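Local coordinates for protein ADP-ribosylglycohydrolase (Thermus thermophilus, PDB 2YZV) that belongs to the ADP-ribosylglycohydrolase family and folds into a compact, all-helical single-chain domain, without strands, that holds two magnesium ions, at residues D9-A14 with E177-A182; S68-G73 with L291-M296; F36-E41 with G241-V246. One frame throughout, in Å; residues are numbered along the deposited sequence.

In the fold
The three contacts tie distant parts of the sequence together in a globule built of helices. Contacts 1 and 2 are neighbours, their centres about 17 Å apart, and they touch where helix 4-26 meets helix 283-298: Leu12 packs on Leu291, and Arg11 lies against Tyr294. Contact 3 touches neither of them; its nearest atoms are about 8 Å from contact 1 and about 18 Å from contact 2, which lies on the opposite side of the chain's centre. In contact 3 the side chain of Val246 lies about 11 Å from a magnesium ion, without touching it, and the metal-binding residues Asp251, Asp253 and Thr254 follow helix 238-246 closely along the chain.

Contact 1: residues D9-A14 with E177-A182; sequences DRRLGA and EALRGA
Leu179 packs its CD2 methyl against the turn of helix 4-26 that carries Arg10 and Arg11, in van der Waals contact with the helix backbone and the arginine stems. The methyl sits 3.6 Å from Arg10 O and 3.8 Å from Arg10 CB, while Arg11 adds its CD at 3.9 Å from the same CD2. Leucine suits the place because its side chain is long enough to bring one methyl against both stems. Arg11 bends at chi2 (71°), which swings its guanidinium across Leu179 and brings Leu179 CB over one face of the group. The Arg10 stem lies against the Leu179 carbonyl, CD 3.2 Å from Leu179 O.

The polar links between the segments are indirect. Arg11 NH1 lies near Leu179 O at an angle too poor for a hydrogen bond; a water fills the role instead, accepting from Arg11 NH1 at 3.0 Å and donating to Leu179 O at 2.6 Å. NH1 also bonds to the carbonyl of Arg7, and NH2 forms a salt bridge with Glu142. Arg10, extended from CG to NE, has Gly181 CA over one face of its guanidinium, which is fixed by Glu6 and the carbonyls of Ala265 and Tyr266 in helix 252-267.

Gly181 has positive phi (90°), a conformation that glycine adopts readily. Gly181 N bonds to Ala178 O and Ala182 N to Glu177 O, both at 3.0 Å. The arrangement is thus a Schellman motif ending helix 162-179, set against the flank of helix 4-26 in an all-helical fold.

Contact 2: residues S68-G73 with L291-M296; sequences SLLQRG and LALYRM
Leu70 and Leu293 cross at about a right angle, so that the fork of one meets a single methyl of the other. Leu293 CD2 is the meeting point: it comes within 3.5 Å of Leu70 CG and equally close to Leu70 CD2. The same fork also straddles Ala292 CB, with Leu70 CD1 3.7 Å from it. The small alanine lets the leucine lie down close to the backbone of helix 283-298, where Leu70 CD2 touches the carbonyl carbon of Ala292. Leu69 meets Leu293 CD2 through its CB at 4.0 Å, and so adds a second leucine to the same methyl.

Met296 approaches differently. Its chi1 of -173° sets CG opposite the backbone nitrogen, and the extended chain beyond runs straight out toward helix 57-72. Its CE ends 3.4 Å from Leu69 O and 4.1 Å from Gly73 CA, while SD lies beside Leu70 CD2. An unbranched, flexible thioether is well fitted to reach so far alongside a bulky neighbour. Gly73, which leaves helical backbone angles with phi 58°, offers a bare CA to the methyl.

Tyr141 touches both Leu69 and Met296, and Leu139 and Phe15 touch Leu293. The axes of the two short helical segments are 10.2 Å apart and inclined at 48°, an apolar helix-helix crossing within an all-helical domain.

Contact 3: residues F36-E41 with G241-V246; sequences FPEVRE and GMRLAV
Arg243 NH2 is gripped by several acceptors. Glu41 OE2 makes a salt bridge to it at 2.8 Å, approaching at the edge of the guanidinium near its plane, with the carboxylate turned 84° from that plane. Arg40 O accepts a hydrogen bond from the same NH2 at 3.1 Å, again close to the guanidinium plane, and a weak one from Arg243 NE at 3.4 Å. The two N-H groups of NH2 must be shared among Glu41, Arg40 O, a water and a second salt-bridge partner, Glu239, so part of this grip is probably electrostatic. Glu41 is in turn held through OE1 by Arg275 and Trp276.

The two arginines meet over their flat groups. Bent at chi3 (63°), Arg40 folds its guanidinium back over one face of Arg243, the planes 42° apart. The modelled gap between Arg40 NH2 and Arg243 NH1 is too short for two donors, so their exact placement is doubtful. The surrounding carboxylates probably ease this pairing of like charges, and Glu38 OE1 makes a salt bridge with Arg40 NH1 at 3.0 Å.

Away from the charged groups, Val39 O lies 3.6 Å from Arg243 CG, and the one apolar pair is Val39 CB with Val246 CG2 at 4.4 Å, two short branched side chains that meet loosely. Asn247, just after helix 238-246, bonds to Val39 N through OD1 and to Arg243 O through ND2, bridging loop and helix. The segment 36-41 thereby lies across the outward flank of helix 238-246, whose Ala245 packs on helices 252-267 and 221-234.

Contact 1: residues D9-A14 with E177-A182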
ATOM      1  N   ASP A   9      10.317 -13.459  -6.023  1.00 17.37           N
ATOM      2  CA  ASP A   9       9.490 -12.776  -7.013  1.00 18.53           C
ATOM      3  C   ASP A   9       8.244 -12.144  -6.391  1.00 16.90           C
ATOM      4  O   ASP A   9       7.811 -11.064  -6.807  1.00 16.29           O
ATOM      5  CB  ASP A   9       9.079 -13.772  -8.106  1.00 21.73           C
ATOM      6  CG  ASP A   9       8.473 -13.098  -9.322  1.00 26.44           C
ATOM      7  OD1 ASP A   9       7.496 -13.642  -9.876  1.00 27.70           O
ATOM      8  OD2 ASP A   9       8.981 -12.035  -9.741  1.00 29.14           O
ATOM      9  N   ARG A  10       7.671 -12.811  -5.393  1.00 14.64           N
ATOM     10  CA  ARG A  10       6.476 -12.289  -4.738  1.00 13.43           C
ATOM     11  C   ARG A  10       6.778 -11.062  -3.881  1.00 13.15           C
ATOM     12  O   ARG A  10       6.003 -10.100  -3.865  1.00 11.52           O
ATOM     13  CB  ARG A  10       5.829 -13.364  -3.861  1.00 13.62           C
ATOM     14  CG  ARG A  10       5.233 -14.538  -4.621  1.00 15.62           C
ATOM     15  CD  ARG A  10       4.577 -15.505  -3.647  1.00 15.93           C
ATOM     16  NE  ARG A  10       3.992 -16.671  -4.307  1.00 17.06           N
ATOM     17  CZ  ARG A  10       2.874 -16.648  -5.025  1.00 16.56           C
ATOM     18  NH1 ARG A  10       2.202 -15.515  -5.184  1.00 18.57           N
ATOM     19  NH2 ARG A  10       2.425 -17.765  -5.586  1.00 19.99           N
ATOM     20  N   ARG A  11       7.889 -11.098  -3.153  1.00 13.22           N
ATOM     21  CA  ARG A  11       8.256  -9.972  -2.304  1.00 13.27           C
ATOM     22  C   ARG A  11       8.641  -8.771  -3.162  1.00 14.96           C
ATOM     23  O   ARG A  11       8.250  -7.642  -2.869  1.00 14.82           O
ATOM     24  CB  ARG A  11       9.405 -10.349  -1.362  1.00 13.62           C
ATOM     25  CG  ARG A  11       8.981 -11.186  -0.152  1.00 13.41           C
ATOM     26  CD  ARG A  11       8.601 -12.609  -0.540  1.00 13.94           C
ATOM     27  NE  ARG A  11       8.084 -13.369   0.595  1.00 14.64           N
ATOM     28  CZ  ARG A  11       7.680 -14.634   0.519  1.00 15.18           C
ATOM     29  NH1 ARG A  11       7.737 -15.280  -0.640  1.00 14.96           N
ATOM     30  NH2 ARG A  11       7.211 -15.255   1.594  1.00 15.93           N
ATOM     31  N   LEU A  12       9.403  -9.010  -4.225  1.00 14.65           N
ATOM     32  CA  LEU A  12       9.796  -7.920  -5.111  1.00 14.58           C
ATOM     33  C   LEU A  12       8.552  -7.354  -5.789  1.00 14.45           C
ATOM     34  O   LEU A  12       8.431  -6.145  -5.982  1.00 12.84           O
ATOM     35  CB  LEU A  12      10.780  -8.423  -6.175  1.00 17.58           C
ATOM     36  CG  LEU A  12      12.236  -8.671  -5.762  1.00 21.64           C
ATOM     37  CD1 LEU A  12      12.984  -7.356  -5.729  1.00 22.47           C
ATOM     38  CD2 LEU A  12      12.299  -9.371  -4.411  1.00 24.81           C
ATOM     39  N   GLY A  13       7.627  -8.240  -6.146  1.00 12.24           N
ATOM     40  CA  GLY A  13       6.405  -7.811  -6.800  1.00 11.87           C
ATOM     41  C   GLY A  13       5.541  -6.917  -5.929  1.00 11.20           C
ATOM     42  O   GLY A  13       4.971  -5.937  -6.405  1.00 11.18           O
ATOM     43  N   ALA A  14       5.430  -7.253  -4.650  1.00 11.36           N
ATOM     44  CA  ALA A  14       4.616  -6.447  -3.745  1.00 10.50           C
ATOM     45  C   ALA A  14       5.200  -5.046  -3.553  1.00 11.16           C
ATOM     46  O   ALA A  14       4.462  -4.062  -3.529  1.00 11.49           O
ATOM     47  CB  ALA A  14       4.477  -7.155  -2.393  1.00 12.15           C
ATOM     48  N   GLU A 177      -0.737 -13.597   3.454  1.00 10.40           N
ATOM     49  CA  GLU A 177      -1.316 -14.761   2.791  1.00 10.05           C
ATOM     50  C   GLU A 177      -0.943 -14.825   1.319  1.00 11.01           C
ATOM     51  O   GLU A 177      -0.634 -15.899   0.793  1.00 11.40           O
ATOM     52  CB  GLU A 177      -2.838 -14.757   2.953  1.00 11.94           C
ATOM     53  CG  GLU A 177      -3.280 -14.940   4.393  1.00 15.18           C
ATOM     54  CD  GLU A 177      -2.761 -16.233   4.990  1.00 17.20           C
ATOM     55  OE1 GLU A 177      -3.186 -17.312   4.530  1.00 18.36           O
ATOM     56  OE2 GLU A 177      -1.926 -16.164   5.913  1.00 18.15           O
ATOM     57  N   ALA A 178      -0.974 -13.681   0.643  1.00  9.77           N
ATOM     58  CA  ALA A 178      -0.622 -13.653  -0.766  1.00 10.77           C
ATOM     59  C   ALA A 178       0.833 -14.071  -0.970  1.00 11.00           C
ATOM     60  O   ALA A 178       1.142 -14.836  -1.885  1.00 11.37           O
ATOM     61  CB  ALA A 178      -0.863 -12.254  -1.345  1.00 10.37           C
ATOM     62  N   LEU A 179       1.726 -13.576  -0.116  1.00 11.14           N
ATOM     63  CA  LEU A 179       3.146 -13.911  -0.223  1.00 11.04           C
ATOM     64  C   LEU A 179       3.384 -15.400  -0.013  1.00 12.24           C
ATOM     65  O   LEU A 179       4.364 -15.958  -0.511  1.00 13.46           O
ATOM     66  CB  LEU A 179       3.960 -13.119   0.800  1.00 11.85           C
ATOM     67  CG  LEU A 179       4.095 -11.616   0.547  1.00 10.26           C
ATOM     68  CD1 LEU A 179       4.754 -10.956   1.751  1.00 11.68           C
ATOM     69  CD2 LEU A 179       4.905 -11.368  -0.724  1.00 11.46           C
ATOM     70  N   ARG A 180       2.481 -16.031   0.724  1.00 12.33           N
ATOM     71  CA  ARG A 180       2.595 -17.453   1.013  1.00 13.36           C
ATOM     72  C   ARG A 180       1.923 -18.331  -0.030  1.00 14.63           C
ATOM     73  O   ARG A 180       1.870 -19.554   0.116  1.00 16.43           O
ATOM     74  CB  ARG A 180       2.043 -17.740   2.405  1.00 12.12           C
ATOM     75  CG  ARG A 180       2.935 -17.168   3.492  1.00 14.22           C
ATOM     76  CD  ARG A 180       2.371 -17.369   4.880  1.00 13.99           C
ATOM     77  NE  ARG A 180       3.350 -16.993   5.893  1.00 15.74           N
ATOM     78  CZ  ARG A 180       3.141 -17.069   7.202  1.00 14.90           C
ATOM     79  NH1 ARG A 180       1.977 -17.508   7.663  1.00 16.79           N
ATOM     80  NH2 ARG A 180       4.101 -16.716   8.049  1.00 18.12           N
ATOM     81  N   GLY A 181       1.412 -17.705  -1.086  1.00 13.62           N
ATOM     82  CA  GLY A 181       0.785 -18.455  -2.154  1.00 13.64           C
ATOM     83  C   GLY A 181      -0.699 -18.732  -2.050  1.00 13.54           C
ATOM     84  O   GLY A 181      -1.225 -19.542  -2.815  1.00 14.46           O
ATOM     85  N   ALA A 182      -1.386 -18.074  -1.124  1.00 13.55           N
ATOM     86  CA  ALA A 182      -2.821 -18.289  -0.978  1.00 13.46           C
ATOM     87  C   ALA A 182      -3.539 -17.903  -2.271  1.00 13.69           C
ATOM     88  O   ALA A 182      -3.177 -16.925  -2.927  1.00 15.03           O
ATOM     89  CB  ALA A 182      -3.362 -17.468   0.190  1.00 14.89           C
TER
HETATM   90  O   HOH W   1       6.163 -17.768  -0.875  1.00 24.34           O

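Contact 2: residues S68-G73 with L291-M296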
ATOM      1  N   SER A  68      13.912   2.232   7.572  1.00 14.16           N
ATOM      2  CA  SER A  68      13.835   2.195   9.029  1.00 15.36           C
ATOM      3  C   SER A  68      13.872   0.756   9.545  1.00 15.43           C
ATOM      4  O   SER A  68      14.594   0.445  10.495  1.00 15.30           O
ATOM      5  CB  SER A  68      12.552   2.882   9.507  1.00 15.36           C
ATOM      6  OG  SER A  68      12.494   2.940  10.926  1.00 15.96           O
ATOM      7  N   LEU A  69      13.096  -0.122   8.914  1.00 14.98           N
ATOM      8  CA  LEU A  69      13.035  -1.525   9.318  1.00 15.12           C
ATOM      9  C   LEU A  69      14.383  -2.223   9.172  1.00 17.65           C
ATOM     10  O   LEU A  69      14.793  -2.998  10.038  1.00 17.66           O
ATOM     11  CB  LEU A  69      11.980  -2.267   8.488  1.00 14.95           C
ATOM     12  CG  LEU A  69      10.530  -1.827   8.710  1.00 14.49           C
ATOM     13  CD1 LEU A  69       9.620  -2.467   7.671  1.00 14.77           C
ATOM     14  CD2 LEU A  69      10.095  -2.209  10.113  1.00 14.90           C
ATOM     15  N   LEU A  70      15.072  -1.944   8.071  1.00 18.32           N
ATOM     16  CA  LEU A  70      16.365  -2.561   7.819  1.00 19.93           C
ATOM     17  C   LEU A  70      17.463  -2.049   8.741  1.00 22.48           C
ATOM     18  O   LEU A  70      18.392  -2.786   9.066  1.00 23.29           O
ATOM     19  CB  LEU A  70      16.777  -2.338   6.362  1.00 19.35           C
ATOM     20  CG  LEU A  70      15.934  -3.069   5.311  1.00 17.99           C
ATOM     21  CD1 LEU A  70      16.334  -2.607   3.917  1.00 20.16           C
ATOM     22  CD2 LEU A  70      16.119  -4.576   5.456  1.00 19.78           C
ATOM     23  N   GLN A  71      17.358  -0.795   9.172  1.00 24.19           N
ATOM     24  CA  GLN A  71      18.385  -0.223  10.038  1.00 26.39           C
ATOM     25  C   GLN A  71      18.162  -0.431  11.534  1.00 27.48           C
ATOM     26  O   GLN A  71      19.116  -0.386  12.312  1.00 27.18           O
ATOM     27  CB  GLN A  71      18.544   1.275   9.760  1.00 28.73           C
ATOM     28  CG  GLN A  71      19.840   1.857  10.310  1.00 33.85           C
ATOM     29  CD  GLN A  71      19.921   3.364  10.164  1.00 36.50           C
ATOM     30  OE1 GLN A  71      19.198   4.103  10.832  1.00 39.51           O
ATOM     31  NE2 GLN A  71      20.801   3.828   9.284  1.00 38.44           N
ATOM     32  N   ARG A  72      16.921  -0.657  11.954  1.00 26.16           N
ATOM     33  CA  ARG A  72      16.675  -0.855  13.378  1.00 25.83           C
ATOM     34  C   ARG A  72      15.400  -1.595  13.755  1.00 23.42           C
ATOM     35  O   ARG A  72      14.780  -1.289  14.775  1.00 22.93           O
ATOM     36  CB  ARG A  72      16.724   0.493  14.095  1.00 29.09           C
ATOM     37  CG  ARG A  72      15.886   1.574  13.452  1.00 29.60           C
ATOM     38  CD  ARG A  72      16.638   2.894  13.465  1.00 34.41           C
ATOM     39  NE  ARG A  72      17.017   3.300  14.816  1.00 38.37           N
ATOM     40  CZ  ARG A  72      17.717   4.393  15.098  1.00 40.51           C
ATOM     41  NH1 ARG A  72      18.121   5.196  14.123  1.00 41.83           N
ATOM     42  NH2 ARG A  72      18.019   4.683  16.358  1.00 41.89           N
ATOM     43  N   GLY A  73      15.029  -2.582  12.947  1.00 21.00           N
ATOM     44  CA  GLY A  73      13.837  -3.362  13.224  1.00 20.09           C
ATOM     45  C   GLY A  73      12.598  -2.496  13.308  1.00 18.85           C
ATOM     46  O   GLY A  73      12.514  -1.467  12.636  1.00 18.83           O
ATOM     47  N   LEU A 291      14.549  -7.194  -1.458  1.00 15.37           N
ATOM     48  CA  LEU A 291      15.330  -8.398  -1.200  1.00 18.27           C
ATOM     49  C   LEU A 291      15.929  -8.370   0.201  1.00 17.78           C
ATOM     50  O   LEU A 291      15.958  -9.391   0.888  1.00 18.86           O
ATOM     51  CB  LEU A 291      16.437  -8.547  -2.250  1.00 20.77           C
ATOM     52  CG  LEU A 291      15.958  -8.962  -3.644  1.00 24.62           C
ATOM     53  CD1 LEU A 291      17.124  -8.947  -4.621  1.00 26.71           C
ATOM     54  CD2 LEU A 291      15.339 -10.350  -3.576  1.00 27.06           C
ATOM     55  N   ALA A 292      16.398  -7.203   0.627  1.00 17.88           N
ATOM     56  CA  ALA A 292      16.981  -7.065   1.960  1.00 16.62           C
ATOM     57  C   ALA A 292      15.925  -7.347   3.028  1.00 17.47           C
ATOM     58  O   ALA A 292      16.183  -8.051   4.008  1.00 17.88           O
ATOM     59  CB  ALA A 292      17.553  -5.663   2.139  1.00 18.67           C
ATOM     60  N   LEU A 293      14.729  -6.802   2.833  1.00 15.45           N
ATOM     61  CA  LEU A 293      13.645  -7.011   3.784  1.00 13.95           C
ATOM     62  C   LEU A 293      13.238  -8.481   3.837  1.00 14.52           C
ATOM     63  O   LEU A 293      12.973  -9.019   4.913  1.00 14.20           O
ATOM     64  CB  LEU A 293      12.441  -6.140   3.405  1.00 14.41           C
ATOM     65  CG  LEU A 293      12.639  -4.627   3.547  1.00 13.57           C
ATOM     66  CD1 LEU A 293      11.542  -3.894   2.783  1.00 14.57           C
ATOM     67  CD2 LEU A 293      12.636  -4.228   5.016  1.00 14.63           C
ATOM     68  N   TYR A 294      13.195  -9.132   2.679  1.00 15.11           N
ATOM     69  CA  TYR A 294      12.823 -10.538   2.624  1.00 16.49           C
ATOM     70  C   TYR A 294      13.851 -11.403   3.355  1.00 18.73           C
ATOM     71  O   TYR A 294      13.491 -12.302   4.114  1.00 19.38           O
ATOM     72  CB  TYR A 294      12.680 -10.987   1.167  1.00 16.97           C
ATOM     73  CG  TYR A 294      12.334 -12.449   0.994  1.00 15.69           C
ATOM     74  CD1 TYR A 294      11.363 -13.060   1.791  1.00 17.85           C
ATOM     75  CD2 TYR A 294      12.974 -13.222   0.028  1.00 18.98           C
ATOM     76  CE1 TYR A 294      11.043 -14.408   1.632  1.00 18.43           C
ATOM     77  CE2 TYR A 294      12.658 -14.570  -0.144  1.00 20.74           C
ATOM     78  CZ  TYR A 294      11.695 -15.155   0.662  1.00 19.87           C
ATOM     79  OH  TYR A 294      11.390 -16.490   0.503  1.00 22.97           O
ATOM     80  N   ARG A 295      15.131 -11.123   3.136  1.00 20.66           N
ATOM     81  CA  ARG A 295      16.192 -11.884   3.792  1.00 22.32           C
ATOM     82  C   ARG A 295      16.077 -11.700   5.300  1.00 22.21           C
ATOM     83  O   ARG A 295      16.404 -12.598   6.077  1.00 23.28           O
ATOM     84  CB  ARG A 295      17.564 -11.401   3.315  1.00 24.02           C
ATOM     85  CG  ARG A 295      17.728 -11.411   1.801  1.00 30.24           C
ATOM     86  CD  ARG A 295      19.025 -10.736   1.373  1.00 34.35           C
ATOM     87  NE  ARG A 295      20.186 -11.607   1.535  1.00 39.64           N
ATOM     88  CZ  ARG A 295      20.427 -12.674   0.777  1.00 42.12           C
ATOM     89  NH1 ARG A 295      19.589 -13.002  -0.196  1.00 43.25           N
ATOM     90  NH2 ARG A 295      21.508 -13.413   0.992  1.00 43.38           N
ATOM     91  N   MET A 296      15.607 -10.526   5.703  1.00 22.61           N
ATOM     92  CA  MET A 296      15.434 -10.198   7.109  1.00 21.60           C
ATOM     93  C   MET A 296      14.343 -11.068   7.738  1.00 22.05           C
ATOM     94  O   MET A 296      14.425 -11.431   8.911  1.00 23.05           O
ATOM     95  CB  MET A 296      15.069  -8.717   7.244  1.00 22.87           C
ATOM     96  CG  MET A 296      15.022  -8.192   8.667  1.00 23.40           C
ATOM     97  SD  MET A 296      14.672  -6.418   8.707  1.00 23.04           S
ATOM     98  CE  MET A 296      13.860  -6.260  10.301  1.00 21.86           C
TER

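Contact 3: residues F36-E41 with G241-V246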
ATOM      1  N   PHE A  36     -12.222  10.912 -18.225  1.00 20.26           N
ATOM      2  CA  PHE A  36     -10.935  10.920 -18.911  1.00 19.81           C
ATOM      3  C   PHE A  36     -10.681   9.602 -19.640  1.00 20.73           C
ATOM      4  O   PHE A  36     -11.192   8.552 -19.243  1.00 20.10           O
ATOM      5  CB  PHE A  36      -9.820  11.182 -17.894  1.00 17.84           C
ATOM      6  CG  PHE A  36      -9.783  10.185 -16.768  1.00 17.19           C
ATOM      7  CD1 PHE A  36      -9.066   9.000 -16.893  1.00 16.81           C
ATOM      8  CD2 PHE A  36     -10.494  10.420 -15.595  1.00 15.62           C
ATOM      9  CE1 PHE A  36      -9.055   8.060 -15.863  1.00 18.13           C
ATOM     10  CE2 PHE A  36     -10.493   9.490 -14.558  1.00 17.64           C
ATOM     11  CZ  PHE A  36      -9.772   8.306 -14.691  1.00 17.94           C
ATOM     12  N   PRO A  37      -9.893   9.644 -20.726  1.00 21.22           N
ATOM     13  CA  PRO A  37      -9.563   8.454 -21.521  1.00 21.43           C
ATOM     14  C   PRO A  37      -8.866   7.397 -20.674  1.00 19.87           C
ATOM     15  O   PRO A  37      -8.111   7.729 -19.761  1.00 20.16           O
ATOM     16  CB  PRO A  37      -8.651   9.011 -22.609  1.00 22.45           C
ATOM     17  CG  PRO A  37      -9.178  10.407 -22.795  1.00 23.26           C
ATOM     18  CD  PRO A  37      -9.356  10.859 -21.366  1.00 21.11           C
ATOM     19  N   GLU A  38      -9.107   6.127 -20.982  1.00 19.81           N
ATOM     20  CA  GLU A  38      -8.490   5.055 -20.213  1.00 19.51           C
ATOM     21  C   GLU A  38      -6.980   5.180 -20.110  1.00 19.71           C
ATOM     22  O   GLU A  38      -6.276   5.283 -21.119  1.00 20.37           O
ATOM     23  CB  GLU A  38      -8.817   3.678 -20.800  1.00 19.46           C
ATOM     24  CG  GLU A  38      -8.074   2.554 -20.072  1.00 20.35           C
ATOM     25  CD  GLU A  38      -8.287   1.186 -20.687  1.00 23.24           C
ATOM     26  OE1 GLU A  38      -8.267   1.081 -21.930  1.00 22.46           O
ATOM     27  OE2 GLU A  38      -8.455   0.213 -19.921  1.00 23.75           O
ATOM     28  N   VAL A  39      -6.491   5.174 -18.876  1.00 17.97           N
ATOM     29  CA  VAL A  39      -5.064   5.245 -18.610  1.00 18.85           C
ATOM     30  C   VAL A  39      -4.540   3.822 -18.772  1.00 18.56           C
ATOM     31  O   VAL A  39      -5.081   2.888 -18.172  1.00 18.38           O
ATOM     32  CB  VAL A  39      -4.789   5.715 -17.171  1.00 21.05           C
ATOM     33  CG1 VAL A  39      -3.295   5.679 -16.887  1.00 20.84           C
ATOM     34  CG2 VAL A  39      -5.336   7.112 -16.974  1.00 21.80           C
ATOM     35  N   ARG A  40      -3.493   3.659 -19.578  1.00 18.42           N
ATOM     36  CA  ARG A  40      -2.924   2.337 -19.824  1.00 20.07           C
ATOM     37  C   ARG A  40      -1.404   2.276 -19.713  1.00 20.10           C
ATOM     38  O   ARG A  40      -0.838   1.201 -19.511  1.00 20.32           O
ATOM     39  CB  ARG A  40      -3.329   1.850 -21.220  1.00 22.03           C
ATOM     40  CG  ARG A  40      -4.826   1.795 -21.461  1.00 25.08           C
ATOM     41  CD  ARG A  40      -5.143   1.515 -22.926  1.00 29.67           C
ATOM     42  NE  ARG A  40      -4.647   0.217 -23.377  1.00 33.42           N
ATOM     43  CZ  ARG A  40      -5.097  -0.955 -22.938  1.00 34.68           C
ATOM     44  NH1 ARG A  40      -6.062  -1.005 -22.028  1.00 35.74           N
ATOM     45  NH2 ARG A  40      -4.588  -2.082 -23.420  1.00 35.55           N
ATOM     46  N   GLU A  41      -0.735   3.414 -19.847  1.00 18.81           N
ATOM     47  CA  GLU A  41       0.722   3.420 -19.791  1.00 19.93           C
ATOM     48  C   GLU A  41       1.310   4.492 -18.879  1.00 19.11           C
ATOM     49  O   GLU A  41       0.594   5.371 -18.397  1.00 17.82           O
ATOM     50  CB  GLU A  41       1.292   3.593 -21.202  1.00 23.57           C
ATOM     51  CG  GLU A  41       0.805   2.573 -22.229  1.00 25.95           C
ATOM     52  CD  GLU A  41       0.987   1.137 -21.775  1.00 27.95           C
ATOM     53  OE1 GLU A  41       1.978   0.852 -21.072  1.00 28.72           O
ATOM     54  OE2 GLU A  41       0.145   0.285 -22.131  1.00 28.80           O
ATOM     55  N   GLY A 241      -5.965  -5.595 -13.740  1.00 12.51           N
ATOM     56  CA  GLY A 241      -6.450  -5.124 -12.456  1.00 12.13           C
ATOM     57  C   GLY A 241      -5.936  -3.728 -12.151  1.00 10.14           C
ATOM     58  O   GLY A 241      -6.664  -2.898 -11.611  1.00 10.47           O
ATOM     59  N   MET A 242      -4.682  -3.461 -12.501  1.00  9.57           N
ATOM     60  CA  MET A 242      -4.107  -2.142 -12.253  1.00  8.27           C
ATOM     61  C   MET A 242      -4.847  -1.064 -13.036  1.00  8.86           C
ATOM     62  O   MET A 242      -5.124   0.018 -12.509  1.00  8.55           O
ATOM     63  CB  MET A 242      -2.625  -2.116 -12.620  1.00  8.33           C
ATOM     64  CG  MET A 242      -1.956  -0.766 -12.359  1.00  8.62           C
ATOM     65  SD  MET A 242      -2.015  -0.252 -10.615  1.00 10.07           S
ATOM     66  CE  MET A 242      -0.740  -1.302  -9.930  1.00  9.50           C
ATOM     67  N   ARG A 243      -5.165  -1.347 -14.296  1.00 10.34           N
ATOM     68  CA  ARG A 243      -5.894  -0.369 -15.097  1.00 10.15           C
ATOM     69  C   ARG A 243      -7.284  -0.132 -14.512  1.00  9.87           C
ATOM     70  O   ARG A 243      -7.775   0.992 -14.514  1.00 10.00           O
ATOM     71  CB  ARG A 243      -5.978  -0.826 -16.556  1.00 13.16           C
ATOM     72  CG  ARG A 243      -4.666  -0.628 -17.290  1.00 15.41           C
ATOM     73  CD  ARG A 243      -4.664  -1.270 -18.658  1.00 20.48           C
ATOM     74  NE  ARG A 243      -3.405  -1.013 -19.350  1.00 25.47           N
ATOM     75  CZ  ARG A 243      -2.992  -1.677 -20.424  1.00 28.03           C
ATOM     76  NH1 ARG A 243      -3.739  -2.649 -20.930  1.00 28.42           N
ATOM     77  NH2 ARG A 243      -1.837  -1.363 -20.995  1.00 28.55           N
ATOM     78  N   LEU A 244      -7.919  -1.183 -14.002  1.00 10.12           N
ATOM     79  CA  LEU A 244      -9.237  -1.013 -13.401  1.00 10.36           C
ATOM     80  C   LEU A 244      -9.123  -0.097 -12.191  1.00  9.82           C
ATOM     81  O   LEU A 244      -9.938   0.803 -11.998  1.00 11.65           O
ATOM     82  CB  LEU A 244      -9.819  -2.359 -12.952  1.00 10.97           C
ATOM     83  CG  LEU A 244     -10.313  -3.309 -14.041  1.00 12.12           C
ATOM     84  CD1 LEU A 244     -10.902  -4.552 -13.379  1.00 13.16           C
ATOM     85  CD2 LEU A 244     -11.362  -2.617 -14.899  1.00 12.99           C
ATOM     86  N   ALA A 245      -8.094  -0.324 -11.382  1.00 10.11           N
ATOM     87  CA  ALA A 245      -7.898   0.472 -10.179  1.00  9.68           C
ATOM     88  C   ALA A 245      -7.655   1.952 -10.434  1.00 10.33           C
ATOM     89  O   ALA A 245      -8.332   2.806  -9.860  1.00  9.95           O
ATOM     90  CB  ALA A 245      -6.744  -0.102  -9.358  1.00  9.48           C
ATOM     91  N   VAL A 246      -6.694   2.268 -11.289  1.00 10.42           N
ATOM     92  CA  VAL A 246      -6.394   3.672 -11.518  1.00 11.10           C
ATOM     93  C   VAL A 246      -7.459   4.421 -12.299  1.00 11.47           C
ATOM     94  O   VAL A 246      -7.622   5.622 -12.112  1.00 10.54           O
ATOM     95  CB  VAL A 246      -5.011   3.865 -12.193  1.00 12.61           C
ATOM     96  CG1 VAL A 246      -3.926   3.250 -11.318  1.00 13.55           C
ATOM     97  CG2 VAL A 246      -5.003   3.264 -13.581  1.00 14.06           C
TER
HETATM   98  O   HOH W   2      -1.947  -2.453 -23.739  1.00 43.13           O